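Local coordinates for protein aspartate aminotransferase, mitochondrial (Trypanosoma brucei brucei, PDB 4W5K) that probably transfers amino groups between L-aspartate and 2-oxoglutarate as a homodimeric, pyridoxal-phosphate-dependent class I aminotransferase, at residues V31-G36 / G372-S377; A245-Y250 / W291-I296; A348-T353 / I366-N371; E358-E363 / Q389-V394. The protein carries 1 engineered substitution. All blocks are in the same frame, centred on the assembly; numbering follows the deposited sequence.

Contact 1: V31-G36 / G372-S377; sequences VNLSIG and GRAAVS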
loop_
_atom_site.group_PDB
_atom_site.type_symbol
_atom_site.label_atom_id
_atom_site.label_comp_id
_atom_site.label_asym_id
_atom_site.label_seq_id
_atom_site.Cartn_x
_atom_site.Cartn_y
_atom_site.Cartn_z
ATOM N N VAL A 31 -8.074 -26.600 -17.772
ATOM C CA VAL A 31 -7.264 -25.448 -18.145
ATOM C C VAL A 31 -7.850 -24.172 -17.534
ATOM O O VAL A 31 -9.056 -23.930 -17.619
ATOM C CB VAL A 31 -7.172 -25.278 -19.690
ATOM C CG1 VAL A 31 -6.294 -24.080 -20.042
ATOM C CG2 VAL A 31 -6.647 -26.556 -20.359
ATOM N N ASN A 32 -7.001 -23.368 -16.904
ATOM C CA ASN A 32 -7.456 -22.126 -16.292
ATOM C C ASN A 32 -7.132 -20.938 -17.177
ATOM O O ASN A 32 -5.988 -20.490 -17.240
ATOM C CB ASN A 32 -6.827 -21.942 -14.899
ATOM C CG ASN A 32 -7.420 -20.768 -14.130
ATOM O OD1 ASN A 32 -8.295 -20.058 -14.625
ATOM N ND2 ASN A 32 -6.951 -20.571 -12.891
ATOM N N LEU A 33 -8.147 -20.430 -17.871
ATOM C CA LEU A 33 -7.966 -19.272 -18.732
ATOM C C LEU A 33 -8.593 -18.039 -18.084
ATOM O O LEU A 33 -9.103 -17.147 -18.766
ATOM C CB LEU A 33 -8.567 -19.530 -20.116
ATOM C CG LEU A 33 -7.957 -20.714 -20.881
ATOM C CD1 LEU A 33 -8.582 -20.810 -22.269
ATOM C CD2 LEU A 33 -6.448 -20.550 -21.000
ATOM N N SER A 34 -8.537 -17.986 -16.753
ATOM C CA SER A 34 -9.139 -16.875 -16.029
ATOM C C SER A 34 -8.095 -16.109 -15.232
ATOM O O SER A 34 -8.418 -15.139 -14.542
ATOM C CB SER A 34 -10.237 -17.379 -15.098
ATOM O OG SER A 34 -9.678 -17.993 -13.945
ATOM N N ILE A 35 -6.842 -16.536 -15.341
ATOM C CA ILE A 35 -5.773 -15.973 -14.524
ATOM C C ILE A 35 -5.440 -14.540 -14.908
ATOM O O ILE A 35 -5.721 -14.094 -16.013
ATOM C CB ILE A 35 -4.491 -16.826 -14.607
ATOM C CG1 ILE A 35 -3.943 -16.839 -16.031
ATOM C CG2 ILE A 35 -4.770 -18.250 -14.160
ATOM C CD1 ILE A 35 -2.546 -17.401 -16.110
ATOM N N GLY A 36 -4.850 -13.808 -13.975
ATOM C CA GLY A 36 -4.581 -12.402 -14.192
ATOM C C GLY A 36 -3.107 -12.078 -14.329
ATOM O O GLY A 36 -2.746 -10.912 -14.452
ATOM N N GLY A 372 -16.551 -14.192 -22.108
ATOM C CA GLY A 372 -15.722 -14.696 -23.195
ATOM C C GLY A 372 -14.287 -14.187 -23.148
ATOM O O GLY A 372 -13.525 -14.368 -24.103
ATOM N N ARG A 373 -13.899 -13.561 -22.042
ATOM C CA ARG A 373 -12.502 -13.151 -21.879
ATOM C C ARG A 373 -11.640 -14.362 -21.578
ATOM O O ARG A 373 -11.918 -15.108 -20.647
ATOM C CB ARG A 373 -12.330 -12.134 -20.743
ATOM C CG ARG A 373 -10.859 -11.814 -20.475
ATOM C CD ARG A 373 -10.631 -11.107 -19.134
ATOM N NE ARG A 373 -11.014 -11.893 -17.962
ATOM C CZ ARG A 373 -10.177 -12.550 -17.155
ATOM N NH1 ARG A 373 -8.875 -12.593 -17.405
ATOM N NH2 ARG A 373 -10.645 -13.204 -16.103
ATOM N N ALA A 374 -10.589 -14.555 -22.362
ATOM C CA ALA A 374 -9.644 -15.624 -22.084
ATOM C C ALA A 374 -8.307 -14.997 -21.733
ATOM O O ALA A 374 -7.844 -14.082 -22.401
ATOM C CB ALA A 374 -9.504 -16.568 -23.278
ATOM N N ALA A 375 -7.713 -15.470 -20.647
ATOM C CA ALA A 375 -6.362 -15.080 -20.294
ATOM C C ALA A 375 -5.426 -16.003 -21.046
ATOM O O ALA A 375 -5.308 -17.177 -20.698
ATOM C CB ALA A 375 -6.147 -15.183 -18.793
ATOM N N VAL A 376 -4.770 -15.492 -22.081
ATOM C CA VAL A 376 -3.999 -16.370 -22.953
ATOM C C VAL A 376 -2.661 -16.789 -22.335
ATOM O O VAL A 376 -2.020 -17.728 -22.809
ATOM C CB VAL A 376 -3.752 -15.730 -24.344
ATOM C CG1 VAL A 376 -5.082 -15.497 -25.073
ATOM C CG2 VAL A 376 -2.996 -14.429 -24.229
ATOM N N SER A 377 -2.238 -16.109 -21.276
ATOM C CA SER A 377 -1.067 -16.568 -20.527
ATOM C C SER A 377 -1.251 -17.999 -19.999
ATOM O O SER A 377 -0.279 -18.707 -19.719
ATOM C CB SER A 377 -0.770 -15.606 -19.374
ATOM O OG SER A 377 -1.936 -15.370 -18.611
HETATM O O HOH W 1 -11.230 -15.396 -18.093
#
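The guanidinium of Arg-373 meets the 31-36 turn with its edge: the carbonyl oxygens of Ser-34 and Ile-35 both lie in its plane. NH2 gives Ser-34 O a straight but weak hydrogen bond (3.3 Å, 166°). A water lies 3.0 Å above one face, offset toward the rim, and donates to both Leu-33 O and Arg-373 O. The carboxamide of Asn-32 shapes the turn from within. Its OD1 takes Ser-34 OG in the carbonyl plane, on a lone pair; it also accepts Ser-34 N from above that plane, and this second bond makes an Asx turn. Leu-33 O accepts Ala-375 N at 2.9 Å. Beyond this bond the packing is close: Ala-375 CB sits 3.0 Å from Ile-35 O, a buried oxygen with no polar partner. CG1 of Ile-35 is wedged between its own backbone N and carbonyl carbon (chi1 63°), which carries CD1 to 3.3 Å from Ser-377 OG, a hydroxyl bonded to Val-37 O. The contact ties the N-terminal segment to the strand 373-375, and the Arg-373 side chain comes within about 5 Å of that of Asn-181, which binds the cofactor. Ser-34 O thus gives NH2 a weak hold, beside a weak bond from NE to Thr-369 OG1, in a position consistent with the substrate-carboxylate arginine of aspartate aminotransferases.

Contact 2: A245-Y250 / W291-I296; sequences ANFGLY and WVVSSI. Engineered in segment 245-250: Ala-245 (natural residue Lys).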
loop_
_atom_site.group_PDB
_atom_site.type_symbol
_atom_site.label_atom_id
_atom_site.label_comp_id
_atom_site.label_asym_id
_atom_site.label_seq_id
_atom_site.Cartn_x
_atom_site.Cartn_y
_atom_site.Cartn_z
ATOM N N ALA A 245 3.252 -6.285 -14.296
ATOM C CA ALA A 245 3.477 -7.261 -15.363
ATOM C C ALA A 245 4.874 -7.147 -15.993
ATOM O O ALA A 245 5.517 -8.176 -16.283
ATOM C CB ALA A 245 2.395 -7.117 -16.427
ATOM N N ASN A 246 5.339 -5.929 -16.272
ATOM C CA ASN A 246 6.560 -5.826 -17.068
ATOM C C ASN A 246 7.832 -6.149 -16.286
ATOM O O ASN A 246 8.868 -6.450 -16.889
ATOM C CB ASN A 246 6.674 -4.450 -17.799
ATOM C CG ASN A 246 6.683 -3.256 -16.883
ATOM O OD1 ASN A 246 6.707 -3.378 -15.670
ATOM N ND2 ASN A 246 6.662 -2.064 -17.494
ATOM N N PHE A 247 7.749 -6.152 -14.953
ATOM C CA PHE A 247 8.866 -6.698 -14.153
ATOM C C PHE A 247 8.497 -7.975 -13.406
ATOM O O PHE A 247 9.326 -8.543 -12.673
ATOM C CB PHE A 247 9.365 -5.652 -13.157
ATOM C CG PHE A 247 10.231 -4.575 -13.766
ATOM C CD1 PHE A 247 9.656 -3.396 -14.250
ATOM C CD2 PHE A 247 11.618 -4.730 -13.811
ATOM C CE1 PHE A 247 10.444 -2.383 -14.799
ATOM C CE2 PHE A 247 12.431 -3.734 -14.359
ATOM C CZ PHE A 247 11.833 -2.546 -14.853
ATOM N N GLY A 248 7.265 -8.444 -13.588
ATOM C CA GLY A 248 6.804 -9.625 -12.874
ATOM C C GLY A 248 6.729 -9.386 -11.354
ATOM O O GLY A 248 6.891 -10.321 -10.569
ATOM N N LEU A 249 6.487 -8.139 -10.969
ATOM C CA LEU A 249 6.533 -7.742 -9.543
ATOM C C LEU A 249 5.169 -7.639 -8.890
ATOM O O LEU A 249 5.062 -7.061 -7.792
ATOM C CB LEU A 249 7.250 -6.394 -9.377
ATOM C CG LEU A 249 8.768 -6.410 -9.553
ATOM C CD1 LEU A 249 9.284 -4.980 -9.632
ATOM C CD2 LEU A 249 9.456 -7.176 -8.420
ATOM N N TYR A 250 4.153 -8.217 -9.533
ATOM C CA TYR A 250 2.749 -8.165 -9.105
ATOM C C TYR A 250 2.504 -7.936 -7.608
ATOM O O TYR A 250 2.042 -6.853 -7.190
ATOM C CB TYR A 250 2.048 -9.469 -9.525
ATOM C CG TYR A 250 2.157 -9.801 -11.008
ATOM C CD1 TYR A 250 1.265 -9.243 -11.929
ATOM C CD2 TYR A 250 3.109 -10.706 -11.480
ATOM C CE1 TYR A 250 1.350 -9.552 -13.288
ATOM C CE2 TYR A 250 3.182 -11.029 -12.847
ATOM C CZ TYR A 250 2.309 -10.442 -13.729
ATOM O OH TYR A 250 2.372 -10.756 -15.063
ATOM N N TRP A 291 13.271 -0.852 -5.070
ATOM C CA TRP A 291 14.666 -1.246 -5.088
ATOM C C TRP A 291 15.033 -1.963 -6.381
ATOM O O TRP A 291 16.034 -1.660 -7.031
ATOM C CB TRP A 291 14.966 -2.196 -3.935
ATOM C CG TRP A 291 15.183 -1.572 -2.605
ATOM C CD1 TRP A 291 15.526 -0.277 -2.326
ATOM C CD2 TRP A 291 15.088 -2.256 -1.354
ATOM N NE1 TRP A 291 15.668 -0.125 -0.946
ATOM C CE2 TRP A 291 15.400 -1.328 -0.340
ATOM C CE3 TRP A 291 14.772 -3.573 -0.996
ATOM C CZ2 TRP A 291 15.390 -1.673 1.023
ATOM C CZ3 TRP A 291 14.774 -3.917 0.353
ATOM C CH2 TRP A 291 15.080 -2.969 1.341
ATOM N N VAL A 292 14.187 -2.919 -6.734
ATOM C CA VAL A 292 14.422 -3.790 -7.891
ATOM C C VAL A 292 14.392 -2.995 -9.195
ATOM O O VAL A 292 15.295 -3.126 -10.028
ATOM C CB VAL A 292 13.376 -4.911 -7.956
ATOM C CG1 VAL A 292 13.407 -5.607 -9.353
ATOM C CG2 VAL A 292 13.618 -5.918 -6.850
ATOM N N VAL A 293 13.368 -2.152 -9.350
ATOM C CA VAL A 293 13.204 -1.417 -10.610
ATOM C C VAL A 293 14.326 -0.380 -10.725
ATOM O O VAL A 293 14.943 -0.243 -11.779
ATOM C CB VAL A 293 11.816 -0.790 -10.699
ATOM C CG1 VAL A 293 11.720 0.195 -11.869
ATOM C CG2 VAL A 293 10.764 -1.895 -10.887
ATOM N N SER A 294 14.637 0.301 -9.621
ATOM C CA SER A 294 15.692 1.313 -9.655
ATOM C C SER A 294 17.061 0.693 -9.985
ATOM O O SER A 294 17.848 1.249 -10.774
ATOM C CB SER A 294 15.725 2.074 -8.319
ATOM O OG SER A 294 16.799 2.999 -8.292
ATOM N N SER A 295 17.326 -0.471 -9.399
ATOM C CA SER A 295 18.567 -1.192 -9.612
ATOM C C SER A 295 18.712 -1.612 -11.072
ATOM O O SER A 295 19.778 -1.484 -11.669
ATOM C CB SER A 295 18.615 -2.415 -8.709
ATOM O OG SER A 295 19.719 -3.247 -9.026
ATOM N N ILE A 296 17.626 -2.118 -11.633
ATOM C CA ILE A 296 17.684 -2.600 -13.007
ATOM C C ILE A 296 17.858 -1.440 -13.970
ATOM O O ILE A 296 18.716 -1.493 -14.839
ATOM C CB ILE A 296 16.439 -3.414 -13.375
ATOM C CG1 ILE A 296 16.469 -4.765 -12.651
ATOM C CG2 ILE A 296 16.370 -3.619 -14.883
ATOM C CD1 ILE A 296 15.140 -5.552 -12.692
#
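Phe-247 and Leu-249 press against the helix 287-297 from the loop that joins strands 238-242 and 255-260 of the large sheet of a fold-type-I aminotransferase. Ala-245, in this loop, is an engineered replacement for lysine; in this family the lysine of this loop forms the Schiff base with pyridoxal phosphate. One contact is a CH-pi interaction. Val-293 CG2 stands over the middle of the Phe-247 ring, 3.8 Å from the centroid and only 9° off the ring normal, and the two side chains cross at about a right angle. Phe-247 has CG anti to its carbonyl carbon (chi1 -77°), which carries the ring out to the helix. Aliphatic contact at the ring edge comes from Ile-296, which slides past the phenylalanine in the opposite direction; its CG2 lies in the ring plane, 4.0 Å from Phe-247 CE2, and its CD1 comes to 3.7 Å from that same CE2. The ring also stacks with Trp-306, whose NE1 bonds to Asn-246 O, so helix 300-331 holds the loop as well. Purely aliphatic packing completes the contact: Leu-249 meets Val-292 and Val-293, about one turn before Ile-296 on the helix, while Met-60 of the second subunit packs on the same leucine. This apolar seat lies near the cofactor pocket: the Leu-249 side chain is about 8 Å from a bound pyridoxal phosphate. Leu-249 CD1 meets Val-292 CG1 tip to tip at 4.2 Å and reaches Val-293 CG2 at 3.6 Å.

Contact 3: A348-T353 / I366-N371; sequences AYTGLT and IYMTLN. With EDO (1,2-ethanediol), chain E.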
loop_
_atom_site.group_PDB
_atom_site.type_symbol
_atom_site.label_atom_id
_atom_site.label_comp_id
_atom_site.label_asym_id
_atom_site.label_seq_id
_atom_site.Cartn_x
_atom_site.Cartn_y
_atom_site.Cartn_z
ATOM N N ALA A 348 -7.851 -11.697 -23.964
ATOM C CA ALA A 348 -8.485 -11.708 -25.280
ATOM C C ALA A 348 -9.997 -11.790 -25.156
ATOM O O ALA A 348 -10.508 -12.666 -24.468
ATOM C CB ALA A 348 -7.957 -12.893 -26.116
ATOM N N TYR A 349 -10.725 -10.894 -25.822
ATOM C CA TYR A 349 -12.161 -11.118 -25.937
ATOM C C TYR A 349 -12.342 -12.077 -27.122
ATOM O O TYR A 349 -12.136 -11.702 -28.269
ATOM C CB TYR A 349 -12.943 -9.807 -26.123
ATOM C CG TYR A 349 -13.740 -9.382 -24.878
ATOM C CD1 TYR A 349 -15.012 -8.823 -24.997
ATOM C CD2 TYR A 349 -13.214 -9.544 -23.596
ATOM C CE1 TYR A 349 -15.747 -8.422 -23.868
ATOM C CE2 TYR A 349 -13.942 -9.165 -22.467
ATOM C CZ TYR A 349 -15.208 -8.610 -22.613
ATOM O OH TYR A 349 -15.917 -8.223 -21.482
ATOM N N THR A 350 -12.746 -13.302 -26.806
ATOM C CA THR A 350 -12.812 -14.371 -27.795
ATOM C C THR A 350 -14.034 -14.277 -28.706
ATOM O O THR A 350 -14.003 -14.772 -29.818
ATOM C CB THR A 350 -12.841 -15.760 -27.126
ATOM O OG1 THR A 350 -14.039 -15.902 -26.342
ATOM C CG2 THR A 350 -11.602 -15.982 -26.230
ATOM N N GLY A 351 -15.116 -13.689 -28.204
ATOM C CA GLY A 351 -16.391 -13.679 -28.887
ATOM C C GLY A 351 -17.207 -14.920 -28.603
ATOM O O GLY A 351 -18.266 -15.121 -29.189
ATOM N N LEU A 352 -16.725 -15.778 -27.706
ATOM C CA LEU A 352 -17.527 -16.924 -27.300
ATOM C C LEU A 352 -18.747 -16.406 -26.550
ATOM O O LEU A 352 -18.652 -15.450 -25.776
ATOM C CB LEU A 352 -16.709 -17.895 -26.444
ATOM C CG LEU A 352 -15.554 -18.605 -27.164
ATOM C CD1 LEU A 352 -14.597 -19.268 -26.188
ATOM C CD2 LEU A 352 -16.081 -19.633 -28.128
ATOM N N THR A 353 -19.904 -17.005 -26.802
ATOM C CA THR A 353 -21.123 -16.592 -26.113
ATOM C C THR A 353 -21.161 -17.181 -24.705
ATOM O O THR A 353 -20.406 -18.106 -24.392
ATOM C CB THR A 353 -22.385 -17.038 -26.873
ATOM O OG1 THR A 353 -22.501 -18.457 -26.783
ATOM C CG2 THR A 353 -22.297 -16.648 -28.346
ATOM N N ILE A 366 -12.523 -26.247 -19.186
ATOM C CA ILE A 366 -11.778 -25.041 -19.523
ATOM C C ILE A 366 -12.488 -23.850 -18.886
ATOM O O ILE A 366 -13.674 -23.615 -19.138
ATOM C CB ILE A 366 -11.661 -24.865 -21.051
ATOM C CG1 ILE A 366 -10.889 -26.042 -21.659
ATOM C CG2 ILE A 366 -11.002 -23.529 -21.401
ATOM C CD1 ILE A 366 -10.968 -26.101 -23.188
ATOM N N TYR A 367 -11.766 -23.115 -18.040
ATOM C CA TYR A 367 -12.364 -22.043 -17.254
ATOM C C TYR A 367 -12.011 -20.656 -17.772
ATOM O O TYR A 367 -10.839 -20.286 -17.827
ATOM C CB TYR A 367 -11.933 -22.166 -15.785
ATOM C CG TYR A 367 -12.578 -23.320 -15.048
ATOM C CD1 TYR A 367 -12.216 -24.634 -15.317
ATOM C CD2 TYR A 367 -13.548 -23.091 -14.080
ATOM C CE1 TYR A 367 -12.808 -25.692 -14.642
ATOM C CE2 TYR A 367 -14.149 -24.138 -13.408
ATOM C CZ TYR A 367 -13.776 -25.435 -13.690
ATOM O OH TYR A 367 -14.370 -26.477 -13.011
ATOM N N MET A 368 -13.035 -19.896 -18.149
ATOM C CA MET A 368 -12.877 -18.487 -18.495
ATOM C C MET A 368 -14.139 -17.773 -18.031
ATOM O O MET A 368 -15.153 -18.425 -17.763
ATOM C CB MET A 368 -12.631 -18.299 -20.001
ATOM C CG MET A 368 -13.840 -18.484 -20.880
ATOM S SD MET A 368 -13.432 -18.298 -22.647
ATOM C CE MET A 368 -12.304 -19.651 -22.882
ATOM N N THR A 369 -14.078 -16.452 -17.903
ATOM C CA THR A 369 -15.224 -15.701 -17.405
ATOM C C THR A 369 -16.317 -15.642 -18.479
ATOM O O THR A 369 -16.042 -15.782 -19.676
ATOM C CB THR A 369 -14.830 -14.273 -16.951
ATOM O OG1 THR A 369 -13.906 -13.703 -17.881
ATOM C CG2 THR A 369 -14.172 -14.313 -15.572
ATOM N N LEU A 370 -17.554 -15.437 -18.034
ATOM C CA LEU A 370 -18.737 -15.565 -18.889
ATOM C C LEU A 370 -18.823 -14.538 -20.016
ATOM O O LEU A 370 -19.642 -14.661 -20.925
ATOM C CB LEU A 370 -19.998 -15.473 -18.035
ATOM C CG LEU A 370 -20.237 -16.620 -17.056
ATOM C CD1 LEU A 370 -21.501 -16.357 -16.259
ATOM C CD2 LEU A 370 -20.336 -17.935 -17.800
ATOM N N ASN A 371 -17.993 -13.511 -19.949
ATOM C CA ASN A 371 -17.955 -12.516 -21.012
ATOM C C ASN A 371 -17.098 -12.980 -22.194
ATOM O O ASN A 371 -16.923 -12.243 -23.158
ATOM C CB ASN A 371 -17.419 -11.193 -20.483
ATOM C CG ASN A 371 -16.088 -11.356 -19.780
ATOM O OD1 ASN A 371 -15.577 -12.471 -19.662
ATOM N ND2 ASN A 371 -15.520 -10.248 -19.308
HETATM C C1 EDO E . -16.176 -16.198 -32.582
HETATM O O1 EDO E . -15.633 -14.962 -32.110
HETATM C C2 EDO E . -15.601 -16.466 -33.966
HETATM O O2 EDO E . -15.838 -15.316 -34.801
HETATM O O HOH W 2 -15.849 -12.037 -25.983
HETATM O O HOH W 3 -19.887 -14.105 -23.636
#
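Asn-371 crosses the outer end of the Tyr-349 ring at about a right angle, the amide plane turned 69° from the ring. From its CB, 3.5 Å from Tyr-349 OH, the side chain runs to CG at 3.6 Å from the same oxygen. Its tip, ND2, gives that OH a weak, strongly bent hydrogen bond (3.0 Å, 121°). CG lies between the backbone N and the carbonyl carbon (chi1 53°), which leaves OD1 turned back to its own chain, where it accepts Thr-369 OG1 at 2.7 Å and the backbone N of Arg-373. Asn-371 O lies over one face of the ring, toward its rim, and a water links it to Gly-351 N. A second water joins Leu-352 O to Leu-370 O. Deeper in, Leu-352 CD1 packs on Met-368 SD at 3.9 Å. An ST turn, with Thr-350 OG1 accepting Leu-352 N, sets the bend after strand 347-349; the same hydroxyl bonds to Gly-372 O. The contact joins the two ends of the connection through helix 354-364. Since Asn-371 OD1 holds Arg-373 N and Thr-369 OG1 bonds weakly to Arg-373 NE, this loop is likely to contribute to positioning that arginine.

Contact 4: E358-E363 / Q389-V394; sequences ELLRSE and QAIHNV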
loop_
_atom_site.group_PDB
_atom_site.type_symbol
_atom_site.label_atom_id
_atom_site.label_comp_id
_atom_site.label_asym_id
_atom_site.label_seq_id
_atom_site.Cartn_x
_atom_site.Cartn_y
_atom_site.Cartn_z
ATOM N N GLU A 358 -20.001 -21.557 -20.920
ATOM C CA GLU A 358 -20.548 -22.506 -19.950
ATOM C C GLU A 358 -20.326 -23.958 -20.380
ATOM O O GLU A 358 -20.100 -24.829 -19.541
ATOM C CB GLU A 358 -22.039 -22.239 -19.728
ATOM C CG GLU A 358 -22.321 -20.903 -19.063
ATOM C CD GLU A 358 -23.795 -20.685 -18.786
ATOM O OE1 GLU A 358 -24.596 -21.594 -19.091
ATOM O OE2 GLU A 358 -24.152 -19.607 -18.260
ATOM N N LEU A 359 -20.379 -24.215 -21.685
ATOM C CA LEU A 359 -20.100 -25.544 -22.216
ATOM C C LEU A 359 -18.625 -25.916 -22.111
ATOM O O LEU A 359 -18.289 -27.069 -21.868
ATOM C CB LEU A 359 -20.541 -25.644 -23.682
ATOM C CG LEU A 359 -21.981 -26.076 -23.959
ATOM C CD1 LEU A 359 -22.257 -26.084 -25.448
ATOM C CD2 LEU A 359 -22.232 -27.442 -23.351
ATOM N N LEU A 360 -17.742 -24.947 -22.331
ATOM C CA LEU A 360 -16.309 -25.205 -22.247
ATOM C C LEU A 360 -15.947 -25.636 -20.837
ATOM O O LEU A 360 -15.077 -26.481 -20.636
ATOM C CB LEU A 360 -15.506 -23.964 -22.652
ATOM C CG LEU A 360 -15.464 -23.653 -24.150
ATOM C CD1 LEU A 360 -14.742 -22.342 -24.394
ATOM C CD2 LEU A 360 -14.781 -24.777 -24.901
ATOM N N ARG A 361 -16.637 -25.055 -19.863
ATOM C CA ARG A 361 -16.422 -25.397 -18.462
ATOM C C ARG A 361 -17.005 -26.776 -18.136
ATOM O O ARG A 361 -16.292 -27.658 -17.663
ATOM C CB ARG A 361 -17.033 -24.328 -17.555
ATOM N N SER A 362 -18.296 -26.958 -18.402
ATOM C CA SER A 362 -18.980 -28.215 -18.079
ATOM C C SER A 362 -18.439 -29.423 -18.858
ATOM O O SER A 362 -18.170 -30.471 -18.271
ATOM C CB SER A 362 -20.483 -28.075 -18.331
ATOM O OG SER A 362 -20.770 -28.083 -19.719
ATOM N N GLU A 363 -18.275 -29.275 -20.171
ATOM C CA GLU A 363 -17.854 -30.390 -21.023
ATOM C C GLU A 363 -16.329 -30.569 -21.124
ATOM O O GLU A 363 -15.854 -31.685 -21.316
ATOM C CB GLU A 363 -18.441 -30.230 -22.434
ATOM N N GLN A 389 -9.436 -27.518 -29.970
ATOM C CA GLN A 389 -10.425 -28.526 -30.364
ATOM C C GLN A 389 -11.721 -28.257 -29.624
ATOM O O GLN A 389 -12.802 -28.320 -30.207
ATOM C CB GLN A 389 -9.939 -29.952 -30.069
ATOM C CG GLN A 389 -10.919 -31.042 -30.528
ATOM C CD GLN A 389 -11.057 -31.124 -32.045
ATOM O OE1 GLN A 389 -10.081 -31.374 -32.755
ATOM N NE2 GLN A 389 -12.272 -30.905 -32.549
ATOM N N ALA A 390 -11.598 -27.934 -28.338
ATOM C CA ALA A 390 -12.763 -27.630 -27.514
ATOM C C ALA A 390 -13.520 -26.400 -28.039
ATOM O O ALA A 390 -14.741 -26.423 -28.154
ATOM C CB ALA A 390 -12.344 -27.423 -26.063
ATOM N N ILE A 391 -12.800 -25.327 -28.354
ATOM C CA ILE A 391 -13.443 -24.118 -28.865
ATOM C C ILE A 391 -14.105 -24.383 -30.227
ATOM O O ILE A 391 -15.224 -23.927 -30.489
ATOM C CB ILE A 391 -12.437 -22.957 -28.970
ATOM C CG1 ILE A 391 -12.051 -22.506 -27.547
ATOM C CG2 ILE A 391 -13.014 -21.812 -29.797
ATOM C CD1 ILE A 391 -10.946 -21.440 -27.478
ATOM N N HIS A 392 -13.440 -25.150 -31.077
ATOM C CA HIS A 392 -14.078 -25.558 -32.339
ATOM C C HIS A 392 -15.352 -26.368 -32.079
ATOM O O HIS A 392 -16.392 -26.104 -32.678
ATOM C CB HIS A 392 -13.121 -26.360 -33.207
ATOM C CG HIS A 392 -13.782 -26.982 -34.405
ATOM N ND1 HIS A 392 -14.432 -26.236 -35.366
ATOM C CD2 HIS A 392 -13.907 -28.276 -34.787
ATOM C CE1 HIS A 392 -14.913 -27.042 -36.299
ATOM N NE2 HIS A 392 -14.613 -28.287 -35.970
ATOM N N ASN A 393 -15.285 -27.334 -31.168
ATOM C CA ASN A 393 -16.450 -28.171 -30.879
ATOM C C ASN A 393 -17.662 -27.399 -30.357
ATOM O O ASN A 393 -18.794 -27.725 -30.698
ATOM C CB ASN A 393 -16.074 -29.273 -29.883
ATOM C CG ASN A 393 -15.169 -30.314 -30.501
ATOM O OD1 ASN A 393 -14.867 -30.258 -31.697
ATOM N ND2 ASN A 393 -14.716 -31.256 -29.697
ATOM N N VAL A 394 -17.442 -26.371 -29.547
ATOM C CA VAL A 394 -18.575 -25.639 -28.988
ATOM C C VAL A 394 -19.064 -24.527 -29.902
ATOM O O VAL A 394 -20.125 -23.951 -29.649
ATOM C CB VAL A 394 -18.247 -25.020 -27.594
ATOM C CG1 VAL A 394 -17.893 -26.110 -26.596
ATOM C CG2 VAL A 394 -17.137 -23.987 -27.701
#
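Leu-360 fills the tight part of a crossing between two helices of the C-terminal region, 354-364 and 384-395, whose short segments approach to 10.0 Å with 121° between their directions. Its CD2 settles on the second helix, against the small side chain of Ala-390 and its carbonyl oxygen: 3.6 Å from Ala-390 O, 3.8 Å from Ala-390 CB and 3.7 Å from Val-394 CG2. CD1 of Leu-360 meets Ile-391 CG1 at 4.1 Å, the two side chains crossing obliquely. Val-394 brings both its methyls, with CG2 set between backbone N and carbonyl carbon and CG1 anti to the carbonyl carbon (chi1 -61°), and it lies at about a right angle across Leu-360. Leu-352 packs on this leucine too, so the buried side continues into the neighbouring loop. Toward solvent the fit loosens. Leu-359 is exposed and touches Val-394 CG1 through CB at 4.0 Å, while the side chain of Glu-363 is not modelled beyond CB. Polar side chains there keep to their own helix or reach past the contact: Gln-389 NE2 bonds to Asn-393 OD1 at 2.8 Å, the acceptor lying in the amide plane of the glutamine, and Asn-393 ND2 bonds to Tyr-364 OH at the end of the other helix. Between the two segments themselves the join is van der Waals packing without hydrogen bonds, made by shape and the exclusion of water; directional bonding lies at its margin.

Contacts 1, 3 and 4 lie together on one side of the chain, whereas contact 2 is about 24 Å or more, centre to centre, from each of them, near the cofactor and the subunit interface. All touching residues of contact 2 are buried; contact 1 is partly buried, and contacts 3 and 4 are mostly buried with an exposed margin at Asn-371 and Leu-359. Contacts 1 and 3 share two small sheets: Leu-33 N meets Tyr-367 O at 2.7 Å, and strands 373-375 and 347-349 pair. Helix 354-364 leads contact 3 into contact 4. Chemistry follows place: carbonyls, water and an arginine in contact 1, a hydrated margin in contact 3, apolar packing in contacts 2 and 4, aliphatic in 4 and partly aromatic in 2.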